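Local coordinates for protein D-alanyl-lipoteichoic acid synthetase (Streptococcus pneumoniae, PDB 3BMA) that probably takes part in the D-alanylation of lipoteichoic acid during cell wall biogenesis, as a membrane-associated member of the DltD family, at residues C[27-32]-C[186-191]; C[83-88]-C[122-127]; C[45-50]-C[88-93]; C[12-17]-C[41-46]. The protein carries 1 engineered substitution. All blocks are in the same frame, centred on the assembly; numbering follows the deposited sequence.

Contact 1 of 4, residues C[27-32]-C[186-191]. Engineered in segment 186-191: Arg189 (natural residue Cys).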
# COMPACT_ATOMS: atom_id res chain seq x y z
N LYS C 27 -26.16 -8.13 13.86
CA LYS C 27 -24.77 -8.16 13.38
C LYS C 27 -24.45 -7.14 12.28
O LYS C 27 -23.32 -6.67 12.18
CB LYS C 27 -24.33 -9.59 12.99
CG LYS C 27 -24.84 -10.11 11.66
CD LYS C 27 -24.16 -11.42 11.29
CE LYS C 27 -24.42 -11.80 9.84
NZ LYS C 27 -25.85 -12.10 9.55
N GLU C 28 -25.44 -6.81 11.46
CA GLU C 28 -25.22 -5.89 10.35
C GLU C 28 -25.16 -4.44 10.80
O GLU C 28 -25.88 -4.01 11.70
CB GLU C 28 -26.26 -6.07 9.24
CG GLU C 28 -25.74 -6.77 7.97
CD GLU C 28 -25.43 -8.24 8.16
OE1 GLU C 28 -24.36 -8.68 7.69
OE2 GLU C 28 -26.25 -8.96 8.77
N ARG C 29 -24.26 -3.70 10.15
CA ARG C 29 -24.03 -2.29 10.42
C ARG C 29 -25.21 -1.43 9.96
O ARG C 29 -25.70 -0.60 10.71
CB ARG C 29 -22.76 -1.86 9.68
CG ARG C 29 -22.34 -0.44 9.91
CD ARG C 29 -21.16 -0.13 9.02
NE ARG C 29 -20.31 0.90 9.62
CZ ARG C 29 -19.29 0.65 10.44
NH1 ARG C 29 -18.58 1.66 10.92
NH2 ARG C 29 -18.97 -0.59 10.77
N SER C 30 -25.65 -1.66 8.72
CA SER C 30 -26.63 -0.81 8.04
C SER C 30 -27.91 -0.49 8.80
O SER C 30 -28.19 0.68 9.05
CB SER C 30 -26.97 -1.38 6.66
OG SER C 30 -27.79 -0.49 5.93
N GLN C 31 -28.67 -1.52 9.18
CA GLN C 31 -29.99 -1.35 9.80
C GLN C 31 -29.94 -0.63 11.15
O GLN C 31 -30.76 0.26 11.40
CB GLN C 31 -30.71 -2.69 9.93
CG GLN C 31 -31.09 -3.34 8.61
CD GLN C 31 -31.73 -4.71 8.78
OE1 GLN C 31 -31.13 -5.73 8.46
NE2 GLN C 31 -32.96 -4.72 9.29
N LYS C 32 -28.98 -0.99 12.00
CA LYS C 32 -28.86 -0.36 13.31
C LYS C 32 -28.30 1.06 13.26
O LYS C 32 -28.70 1.90 14.06
CB LYS C 32 -28.10 -1.25 14.31
CG LYS C 32 -26.62 -1.49 14.04
CD LYS C 32 -26.11 -2.63 14.90
CE LYS C 32 -24.62 -2.82 14.74
NZ LYS C 32 -24.18 -4.08 15.40
N PHE C 186 -13.13 0.02 3.88
CA PHE C 186 -13.74 -0.78 2.83
C PHE C 186 -14.90 -1.59 3.37
O PHE C 186 -15.96 -1.66 2.73
CB PHE C 186 -12.72 -1.69 2.15
CG PHE C 186 -13.33 -2.58 1.09
CD1 PHE C 186 -14.06 -2.02 0.04
CD2 PHE C 186 -13.19 -3.96 1.16
CE1 PHE C 186 -14.65 -2.83 -0.92
CE2 PHE C 186 -13.77 -4.77 0.19
CZ PHE C 186 -14.49 -4.21 -0.85
N ASN C 187 -14.71 -2.20 4.54
CA ASN C 187 -15.77 -2.97 5.20
C ASN C 187 -16.97 -2.14 5.65
O ASN C 187 -18.09 -2.64 5.61
CB ASN C 187 -15.22 -3.75 6.40
CG ASN C 187 -14.97 -5.20 6.08
OD1 ASN C 187 -15.36 -5.70 5.02
ND2 ASN C 187 -14.32 -5.89 7.00
N GLU C 188 -16.74 -0.90 6.06
CA GLU C 188 -17.86 -0.03 6.41
C GLU C 188 -18.62 0.49 5.18
O GLU C 188 -19.85 0.60 5.23
CB GLU C 188 -17.46 1.10 7.38
CG GLU C 188 -16.73 2.30 6.78
CD GLU C 188 -16.81 3.55 7.65
OE1 GLU C 188 -15.93 4.43 7.50
OE2 GLU C 188 -17.73 3.65 8.49
N ARG C 189 -17.91 0.78 4.08
CA ARG C 189 -18.54 1.20 2.82
C ARG C 189 -19.33 0.06 2.18
O ARG C 189 -20.40 0.28 1.61
CB ARG C 189 -17.52 1.73 1.81
CG ARG C 189 -16.87 3.05 2.19
CD ARG C 189 -16.06 3.63 1.02
NE ARG C 189 -14.77 4.17 1.45
CZ ARG C 189 -14.58 5.38 1.98
NH1 ARG C 189 -15.60 6.21 2.17
NH2 ARG C 189 -13.36 5.76 2.32
N GLN C 190 -18.79 -1.14 2.29
CA GLN C 190 -19.41 -2.35 1.78
C GLN C 190 -20.70 -2.66 2.55
O GLN C 190 -21.76 -2.86 1.94
CB GLN C 190 -18.44 -3.51 1.93
CG GLN C 190 -18.54 -4.57 0.87
CD GLN C 190 -17.39 -5.55 0.94
OE1 GLN C 190 -16.96 -6.09 -0.08
NE2 GLN C 190 -16.87 -5.80 2.15
N ALA C 191 -20.59 -2.68 3.88
CA ALA C 191 -21.71 -2.98 4.76
C ALA C 191 -22.88 -1.99 4.65
O ALA C 191 -24.03 -2.41 4.61
CB ALA C 191 -21.25 -3.08 6.20
O HOH W 1 -24.60 -3.84 6.99
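The first turn of helix 29-36 meets the last turns of the long helix 174-194 at the periphery of this SGNH-hydrolase-like fold: Arg29 and Ser30 face Glu188 and Ala191. Arg29 spans both partners. Its CG stands anti to the backbone N (chi1 -177°) and the chain stays extended as far as NE, so the aliphatic part passes Ala191 before the guanidinium arrives at Glu188. Arg29 CB lies 4.0 Å from Ala191 CB, and Arg29 CD keeps 4.1 Å from the same methyl. Over the centre of one guanidinium face sits Glu188 CB, 3.6 Å from Arg29 CZ. The glutamate then stretches out to a salt bridge between Arg29 NH1 and Glu188 OE2 at 3.3 Å, with the two flat groups 80° apart rather than coplanar. The other terminal nitrogen, Arg29 NH2, pairs with Asp128 of helix 127-136. Arg29 is modelled in two conformations, and these details hold for one of them. A water also joins the backbones, accepting from Ser30 N at 3.0 Å and donating to Ala191 O at 2.8 Å, while Ser30 CB packs 3.7 Å from Ala191 O. On helix 174-194 Asn187 and Gln190 bond reciprocally with Gln190 and Asn187 of the second subunit. The water links a first-turn N-H of one helix to a carbonyl near the C-terminal end of the other. Shared between the carboxylates of Glu188 and Asp128, the guanidinium is probably fixed in its rotation, and its charge would favour the ionised form of both acids.

Contact 2 of 4, residues C[83-88]-C[122-127]; sequences SLNQYF and QQYFNG
Phe88 and Phe125 form a T-shaped aromatic pair that joins helix 83-90 to the turn where helix 118-124 gives way to helix 127-136, in the buried interior of the domain. The ring centroids lie 5.1 Å apart with planes at 69°, and Phe125 turns its edge to the face of Phe88. The touching atom, Phe125 CE1, comes 3.7 Å from Phe88 CG, nearer the rim of the ring than its middle. Phe125 gets there by placing CG anti to its own N (chi1 -174°), which swings the ring toward the helix although the CB bond starts out along the contact. Phe88 also meets Phe133 edge-to-face, and Leu150 of helix 141-153 touches both rings of the pair.

One helical turn earlier, Asn85 lies against Tyr124, its amide plane tilted 67° from the phenol ring. The hydroxyl at the far end of that ring is bonded to Gly79 O. Asn126, just after Phe125, occupies the N-cap position, its OD1 accepting from Gln129 N. The Asn85 amide lies along the CB end of the tyrosine: OD1 stands 3.7 Å from Tyr124 CB, and ND2 meets the ring edge in plane, 3.6 Å from Tyr124 CD2.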
# COMPACT_ATOMS: atom_id res chain seq x y z
N SER C 83 -21.93 -10.38 26.75
CA SER C 83 -21.16 -9.14 26.73
C SER C 83 -20.07 -9.04 25.67
O SER C 83 -19.83 -7.95 25.14
CB SER C 83 -20.58 -8.83 28.12
OG SER C 83 -21.62 -8.68 29.08
N LEU C 84 -19.42 -10.16 25.35
CA LEU C 84 -18.39 -10.18 24.30
C LEU C 84 -19.01 -9.87 22.93
O LEU C 84 -18.50 -9.02 22.21
CB LEU C 84 -17.63 -11.51 24.27
CG LEU C 84 -16.28 -11.51 23.53
CD1 LEU C 84 -15.24 -10.64 24.22
CD2 LEU C 84 -15.73 -12.90 23.35
N ASN C 85 -20.13 -10.52 22.61
CA ASN C 85 -20.90 -10.20 21.41
C ASN C 85 -21.33 -8.74 21.35
O ASN C 85 -21.15 -8.08 20.32
CB ASN C 85 -22.13 -11.10 21.28
CG ASN C 85 -21.89 -12.32 20.41
OD1 ASN C 85 -21.29 -12.23 19.34
ND2 ASN C 85 -22.36 -13.46 20.87
N GLN C 86 -21.87 -8.23 22.45
CA GLN C 86 -22.37 -6.86 22.52
C GLN C 86 -21.24 -5.86 22.31
O GLN C 86 -21.39 -4.92 21.53
CB GLN C 86 -23.10 -6.57 23.84
CG GLN C 86 -24.40 -7.37 24.08
CD GLN C 86 -25.53 -7.06 23.10
OE1 GLN C 86 -25.44 -6.15 22.28
NE2 GLN C 86 -26.61 -7.83 23.20
N TYR C 87 -20.11 -6.09 22.97
CA TYR C 87 -18.92 -5.26 22.81
C TYR C 87 -18.51 -5.10 21.36
O TYR C 87 -18.26 -3.99 20.90
CB TYR C 87 -17.74 -5.81 23.63
CG TYR C 87 -16.50 -4.96 23.51
CD1 TYR C 87 -16.43 -3.71 24.13
CD2 TYR C 87 -15.40 -5.39 22.78
CE1 TYR C 87 -15.30 -2.93 24.04
CE2 TYR C 87 -14.26 -4.60 22.67
CZ TYR C 87 -14.22 -3.37 23.30
OH TYR C 87 -13.10 -2.58 23.21
N PHE C 88 -18.45 -6.22 20.64
CA PHE C 88 -18.04 -6.21 19.23
C PHE C 88 -19.07 -5.55 18.33
O PHE C 88 -18.72 -4.86 17.38
CB PHE C 88 -17.68 -7.62 18.76
CG PHE C 88 -16.37 -8.12 19.32
CD1 PHE C 88 -15.20 -7.41 19.12
CD2 PHE C 88 -16.32 -9.31 20.04
CE1 PHE C 88 -14.00 -7.86 19.64
CE2 PHE C 88 -15.12 -9.77 20.56
CZ PHE C 88 -13.96 -9.04 20.36
N GLN C 122 -20.49 -17.21 17.13
CA GLN C 122 -20.11 -17.29 15.72
C GLN C 122 -21.13 -16.68 14.77
O GLN C 122 -20.77 -16.15 13.71
CB GLN C 122 -19.92 -18.76 15.32
CG GLN C 122 -18.66 -19.41 15.83
CD GLN C 122 -18.66 -20.92 15.67
OE1 GLN C 122 -17.64 -21.58 15.88
NE2 GLN C 122 -19.81 -21.49 15.31
N GLN C 123 -22.39 -16.77 15.15
CA GLN C 123 -23.49 -16.29 14.33
C GLN C 123 -23.59 -14.77 14.30
O GLN C 123 -24.06 -14.21 13.31
CB GLN C 123 -24.81 -16.90 14.82
CG GLN C 123 -24.83 -18.42 14.78
CD GLN C 123 -26.15 -19.00 15.26
OE1 GLN C 123 -27.23 -18.64 14.77
NE2 GLN C 123 -26.08 -19.92 16.21
N TYR C 124 -23.13 -14.10 15.36
CA TYR C 124 -23.36 -12.66 15.51
C TYR C 124 -22.10 -11.82 15.31
O TYR C 124 -22.15 -10.59 15.31
CB TYR C 124 -24.03 -12.35 16.86
CG TYR C 124 -25.11 -13.35 17.27
CD1 TYR C 124 -26.18 -13.64 16.44
CD2 TYR C 124 -25.05 -13.98 18.52
CE1 TYR C 124 -27.16 -14.56 16.82
CE2 TYR C 124 -26.02 -14.89 18.91
CZ TYR C 124 -27.07 -15.18 18.05
OH TYR C 124 -28.04 -16.08 18.43
N PHE C 125 -20.96 -12.49 15.13
CA PHE C 125 -19.70 -11.82 14.85
C PHE C 125 -19.39 -11.93 13.35
O PHE C 125 -19.21 -13.04 12.83
CB PHE C 125 -18.58 -12.44 15.69
CG PHE C 125 -17.25 -11.73 15.58
CD1 PHE C 125 -17.02 -10.54 16.25
CD2 PHE C 125 -16.22 -12.28 14.82
CE1 PHE C 125 -15.80 -9.89 16.16
CE2 PHE C 125 -14.99 -11.64 14.73
CZ PHE C 125 -14.78 -10.44 15.39
N ASN C 126 -19.34 -10.79 12.66
CA ASN C 126 -18.94 -10.76 11.26
C ASN C 126 -17.57 -10.11 11.07
O ASN C 126 -16.96 -9.67 12.05
CB ASN C 126 -20.02 -10.10 10.38
CG ASN C 126 -20.27 -8.63 10.72
OD1 ASN C 126 -19.52 -8.01 11.47
ND2 ASN C 126 -21.32 -8.07 10.14
N GLY C 127 -17.11 -10.03 9.83
CA GLY C 127 -15.84 -9.39 9.48
C GLY C 127 -15.81 -7.88 9.62
O GLY C 127 -14.75 -7.28 9.79

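Contact 3 of 4, residues C[45-50]-C[88-93]; sequences PFFGSS and FGMQQM
Strand 43-47 reaches Met90 and Met93 through Phe47, close to the centre of the chain. Pro45, two residues earlier, has its CB bond directed to the same side but packs on Leu36, Leu76 and Val102. Phe46 points to the other side of the sheet, where its ring meets Trp52 edge-to-face, while its backbone bonds to Tyr74 and Leu76 of strand 72-76. At Phe47 the backbone bonds pass to the other neighbour, strand 101-105, and the ring meets two methyl groups. Met93 CE lies at the ring edge, in plane, 3.7 Å from Phe47 CE1. Met90 CE comes over one face, 4.3 Å from Phe47 CZ and displaced toward the rim. Met90 SD makes a Met-aromatic contact, 5.3 Å from the ring centroid and 30° off its normal. Helix 83-90 belongs to the beta-alpha-beta crossover that carries the chain from strand 72-76 over strand 43-47 to strand 101-105, and this brings its C-terminal end onto Phe47. A type I turn follows, closed by Met93 N to Met90 O at 2.8 Å, and delivers both methionines to one ring. Gly48, Ser49 and Ser50 come next, in a position consistent with the first conserved block of SGNH hydrolases. In one of its two conformers Ser49 OG bonds to Glu51 OE2. Ser50 lies against His351, and its OG bonds to O3 of a glycerol probably taken up from the crystallisation liquor.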
# COMPACT_ATOMS: atom_id res chain seq x y z
N PRO C 45 -30.92 2.04 21.87
CA PRO C 45 -30.36 0.69 21.90
C PRO C 45 -30.84 -0.10 23.11
O PRO C 45 -30.60 0.31 24.26
CB PRO C 45 -28.85 0.94 21.98
CG PRO C 45 -28.66 2.31 21.46
CD PRO C 45 -29.86 3.06 21.93
N PHE C 46 -31.54 -1.20 22.86
CA PHE C 46 -31.96 -2.13 23.90
C PHE C 46 -31.13 -3.41 23.79
O PHE C 46 -31.50 -4.34 23.06
CB PHE C 46 -33.45 -2.45 23.77
CG PHE C 46 -34.36 -1.49 24.50
CD1 PHE C 46 -34.21 -0.11 24.38
CD2 PHE C 46 -35.40 -1.97 25.29
CE1 PHE C 46 -35.06 0.77 25.04
CE2 PHE C 46 -36.26 -1.10 25.96
CZ PHE C 46 -36.09 0.27 25.83
N PHE C 47 -30.01 -3.46 24.51
CA PHE C 47 -29.13 -4.62 24.51
C PHE C 47 -29.63 -5.72 25.44
O PHE C 47 -29.99 -5.46 26.58
CB PHE C 47 -27.73 -4.24 24.97
CG PHE C 47 -27.10 -3.12 24.21
CD1 PHE C 47 -26.53 -3.33 22.96
CD2 PHE C 47 -27.02 -1.85 24.76
CE1 PHE C 47 -25.93 -2.30 22.26
CE2 PHE C 47 -26.41 -0.81 24.07
CZ PHE C 47 -25.87 -1.03 22.81
N GLY C 48 -29.62 -6.96 24.94
CA GLY C 48 -29.91 -8.15 25.75
C GLY C 48 -29.63 -9.43 24.98
O GLY C 48 -28.90 -9.41 23.99
N SER C 49 -30.18 -10.55 25.45
CA SER C 49 -30.08 -11.82 24.74
C SER C 49 -31.42 -12.16 24.09
O SER C 49 -31.83 -11.48 23.15
CB SER C 49 -29.59 -12.95 25.65
OG SER C 49 -30.44 -13.13 26.77
N SER C 50 -32.10 -13.18 24.60
CA SER C 50 -33.40 -13.61 24.07
C SER C 50 -34.55 -12.86 24.74
O SER C 50 -35.72 -13.22 24.53
CB SER C 50 -33.60 -15.11 24.26
OG SER C 50 -32.37 -15.81 24.29
N PHE C 88 -18.45 -6.22 20.64
CA PHE C 88 -18.04 -6.21 19.23
C PHE C 88 -19.07 -5.55 18.33
O PHE C 88 -18.72 -4.86 17.38
CB PHE C 88 -17.68 -7.62 18.76
CG PHE C 88 -16.37 -8.12 19.32
CD1 PHE C 88 -15.20 -7.41 19.12
CD2 PHE C 88 -16.32 -9.31 20.04
CE1 PHE C 88 -14.00 -7.86 19.64
CE2 PHE C 88 -15.12 -9.77 20.56
CZ PHE C 88 -13.96 -9.04 20.36
N GLY C 89 -20.35 -5.77 18.64
CA GLY C 89 -21.45 -5.10 17.93
C GLY C 89 -21.42 -3.58 18.09
O GLY C 89 -21.78 -2.86 17.16
N MET C 90 -20.99 -3.11 19.27
CA MET C 90 -20.88 -1.68 19.58
C MET C 90 -19.85 -0.97 18.70
O MET C 90 -20.05 0.18 18.33
CB MET C 90 -20.53 -1.44 21.06
CG MET C 90 -21.67 -1.68 22.05
SD MET C 90 -21.16 -1.49 23.79
CE MET C 90 -22.32 -2.61 24.55
N GLN C 91 -18.76 -1.68 18.37
CA GLN C 91 -17.66 -1.16 17.53
C GLN C 91 -18.10 -0.66 16.15
O GLN C 91 -17.41 0.13 15.52
CB GLN C 91 -16.56 -2.22 17.36
CG GLN C 91 -16.03 -2.85 18.65
CD GLN C 91 -15.50 -1.83 19.64
OE1 GLN C 91 -14.70 -0.96 19.29
NE2 GLN C 91 -15.94 -1.93 20.89
N GLN C 92 -19.26 -1.13 15.70
CA GLN C 92 -19.87 -0.71 14.44
C GLN C 92 -20.68 0.58 14.55
O GLN C 92 -21.05 1.18 13.54
CB GLN C 92 -20.81 -1.80 13.92
CG GLN C 92 -20.15 -3.11 13.54
CD GLN C 92 -21.19 -4.15 13.20
OE1 GLN C 92 -21.81 -4.73 14.09
NE2 GLN C 92 -21.38 -4.41 11.91
N MET C 93 -20.99 1.00 15.78
CA MET C 93 -21.92 2.10 16.01
C MET C 93 -21.47 3.07 17.12
O MET C 93 -22.31 3.66 17.80
CB MET C 93 -23.34 1.57 16.29
CG MET C 93 -23.41 0.48 17.36
SD MET C 93 -25.11 0.00 17.74
CE MET C 93 -24.82 -1.31 18.90

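Contact 4 of 4, residues C[12-17]-C[41-46]; sequences GAEKRS and VRFVPF
Phe43, at the start of strand 43-47, pushes its ring against helix 11-18 and meets Glu14 and Lys15; here the N-terminal helix packs on the side of the parallel sheet where helix 29-36 also lies. The end of the ring does the touching. Phe43 CZ is 3.9 Å from Glu14 CB, and on the neighbouring carbon Phe43 CE1 stands 3.8 Å from Glu14 O, which brings the ring up to the helix backbone itself. Glu14 has CG opposite its carbonyl carbon (chi1 -68°) and is extended beyond, running past the ring until OE1 comes 3.6 Å from Phe43 CE2. The carboxylate and ring planes are 71° apart. Beside CZ lies Lys15, whose CG is 4.2 Å from Phe43 CZ, while its NZ makes a long, weak ion pair with Glu65. Val41 CG2 adds a looser touch, 4.2 Å from Glu14 OE1. Leu36 and Arg72 also pack on Phe43, and Glu14 meets Arg34 and Ala35 of helix 29-36. With no hydrogen bond joining the two segments, the contact rests on van der Waals packing of an aromatic ring on a helix; Asp38 OD1 lies close to Glu14 OE1, and two like charges this close may raise the proton affinity of Glu14 or Asp38.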
# COMPACT_ATOMS: atom_id res chain seq x y z
N GLY C 12 -40.27 3.98 8.07
CA GLY C 12 -40.90 2.67 7.94
C GLY C 12 -39.93 1.51 8.07
O GLY C 12 -40.21 0.55 8.78
N ALA C 13 -38.79 1.61 7.38
CA ALA C 13 -37.76 0.57 7.37
C ALA C 13 -37.07 0.42 8.72
O ALA C 13 -36.67 -0.69 9.11
CB ALA C 13 -36.73 0.83 6.29
N GLU C 14 -36.94 1.53 9.44
CA GLU C 14 -36.29 1.56 10.74
C GLU C 14 -37.13 0.95 11.85
O GLU C 14 -36.59 0.32 12.76
CB GLU C 14 -35.91 2.99 11.10
CG GLU C 14 -34.82 3.54 10.22
CD GLU C 14 -34.74 5.04 10.27
OE1 GLU C 14 -35.15 5.63 11.29
OE2 GLU C 14 -34.26 5.62 9.28
N LYS C 15 -38.45 1.13 11.77
CA LYS C 15 -39.38 0.55 12.73
C LYS C 15 -39.40 -0.97 12.62
O LYS C 15 -39.48 -1.67 13.64
CB LYS C 15 -40.78 1.12 12.55
CG LYS C 15 -40.93 2.54 13.07
CD LYS C 15 -42.38 2.99 13.06
CE LYS C 15 -42.57 4.25 13.90
NZ LYS C 15 -43.95 4.79 13.81
N ARG C 16 -39.30 -1.48 11.39
CA ARG C 16 -39.28 -2.92 11.14
C ARG C 16 -37.97 -3.57 11.60
O ARG C 16 -37.98 -4.69 12.10
CB ARG C 16 -39.54 -3.21 9.66
CG ARG C 16 -40.92 -2.77 9.21
CD ARG C 16 -41.18 -3.07 7.75
NE ARG C 16 -41.99 -2.00 7.16
CZ ARG C 16 -41.53 -1.11 6.28
NH1 ARG C 16 -40.28 -1.17 5.85
NH2 ARG C 16 -42.34 -0.17 5.81
N SER C 17 -36.87 -2.85 11.43
CA SER C 17 -35.55 -3.30 11.87
C SER C 17 -35.44 -3.33 13.40
O SER C 17 -34.81 -4.21 13.97
CB SER C 17 -34.45 -2.39 11.31
OG SER C 17 -34.52 -2.34 9.90
N VAL C 41 -36.65 10.87 14.53
CA VAL C 41 -37.16 9.98 15.57
C VAL C 41 -36.03 9.39 16.41
O VAL C 41 -34.96 9.06 15.89
CB VAL C 41 -38.03 8.83 15.00
CG1 VAL C 41 -39.45 9.32 14.70
CG2 VAL C 41 -37.39 8.24 13.76
N ARG C 42 -36.29 9.25 17.70
CA ARG C 42 -35.29 8.74 18.63
C ARG C 42 -35.40 7.23 18.79
O ARG C 42 -36.41 6.72 19.26
CB ARG C 42 -35.41 9.44 19.98
CG ARG C 42 -34.39 9.00 21.01
CD ARG C 42 -34.72 9.59 22.35
NE ARG C 42 -33.80 9.13 23.39
CZ ARG C 42 -34.04 9.22 24.69
NH1 ARG C 42 -35.18 9.77 25.13
NH2 ARG C 42 -33.15 8.78 25.57
N PHE C 43 -34.35 6.53 18.38
CA PHE C 43 -34.23 5.10 18.62
C PHE C 43 -33.22 4.87 19.73
O PHE C 43 -32.16 5.51 19.76
CB PHE C 43 -33.86 4.35 17.34
CG PHE C 43 -35.03 4.11 16.41
CD1 PHE C 43 -35.81 2.97 16.53
CD2 PHE C 43 -35.34 5.03 15.41
CE1 PHE C 43 -36.90 2.75 15.67
CE2 PHE C 43 -36.43 4.82 14.55
CZ PHE C 43 -37.21 3.68 14.68
N VAL C 44 -33.55 3.97 20.65
CA VAL C 44 -32.74 3.69 21.82
C VAL C 44 -32.25 2.24 21.77
O VAL C 44 -33.07 1.33 21.63
CB VAL C 44 -33.53 3.93 23.14
CG1 VAL C 44 -32.65 3.68 24.37
CG2 VAL C 44 -34.09 5.33 23.18
N PRO C 45 -30.92 2.04 21.87
CA PRO C 45 -30.36 0.69 21.90
C PRO C 45 -30.84 -0.10 23.11
O PRO C 45 -30.60 0.31 24.26
CB PRO C 45 -28.85 0.94 21.98
CG PRO C 45 -28.66 2.31 21.46
CD PRO C 45 -29.86 3.06 21.93
N PHE C 46 -31.54 -1.20 22.86
CA PHE C 46 -31.96 -2.13 23.90
C PHE C 46 -31.13 -3.41 23.79
O PHE C 46 -31.50 -4.34 23.06
CB PHE C 46 -33.45 -2.45 23.77
CG PHE C 46 -34.36 -1.49 24.50
CD1 PHE C 46 -34.21 -0.11 24.38
CD2 PHE C 46 -35.40 -1.97 25.29
CE1 PHE C 46 -35.06 0.77 25.04
CE2 PHE C 46 -36.26 -1.10 25.96
CZ PHE C 46 -36.09 0.27 25.83

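In the fold
From the N terminus, helix 11-18 is the first to be tied down: contact 4 closes a short loop onto strand 43-47. Helix 29-36 lies within that loop, and contact 1 takes its start to helix 174-194, so contacts 1 and 4 cross. Strand 43-47 continues from contact 4 into contact 3, which closes on helix 83-90. Contact 2 starts on that helix, shares Phe88 and crosses contact 3; both close inside the span of contact 1. Gln92 of contact 3 bonds to Lys27 O and Lys32 NZ of contact 1, and Gln31 joins contacts 1 and 4 through Ser17. Together they link sheet, flanking helices and the subunit-facing helix 174-194.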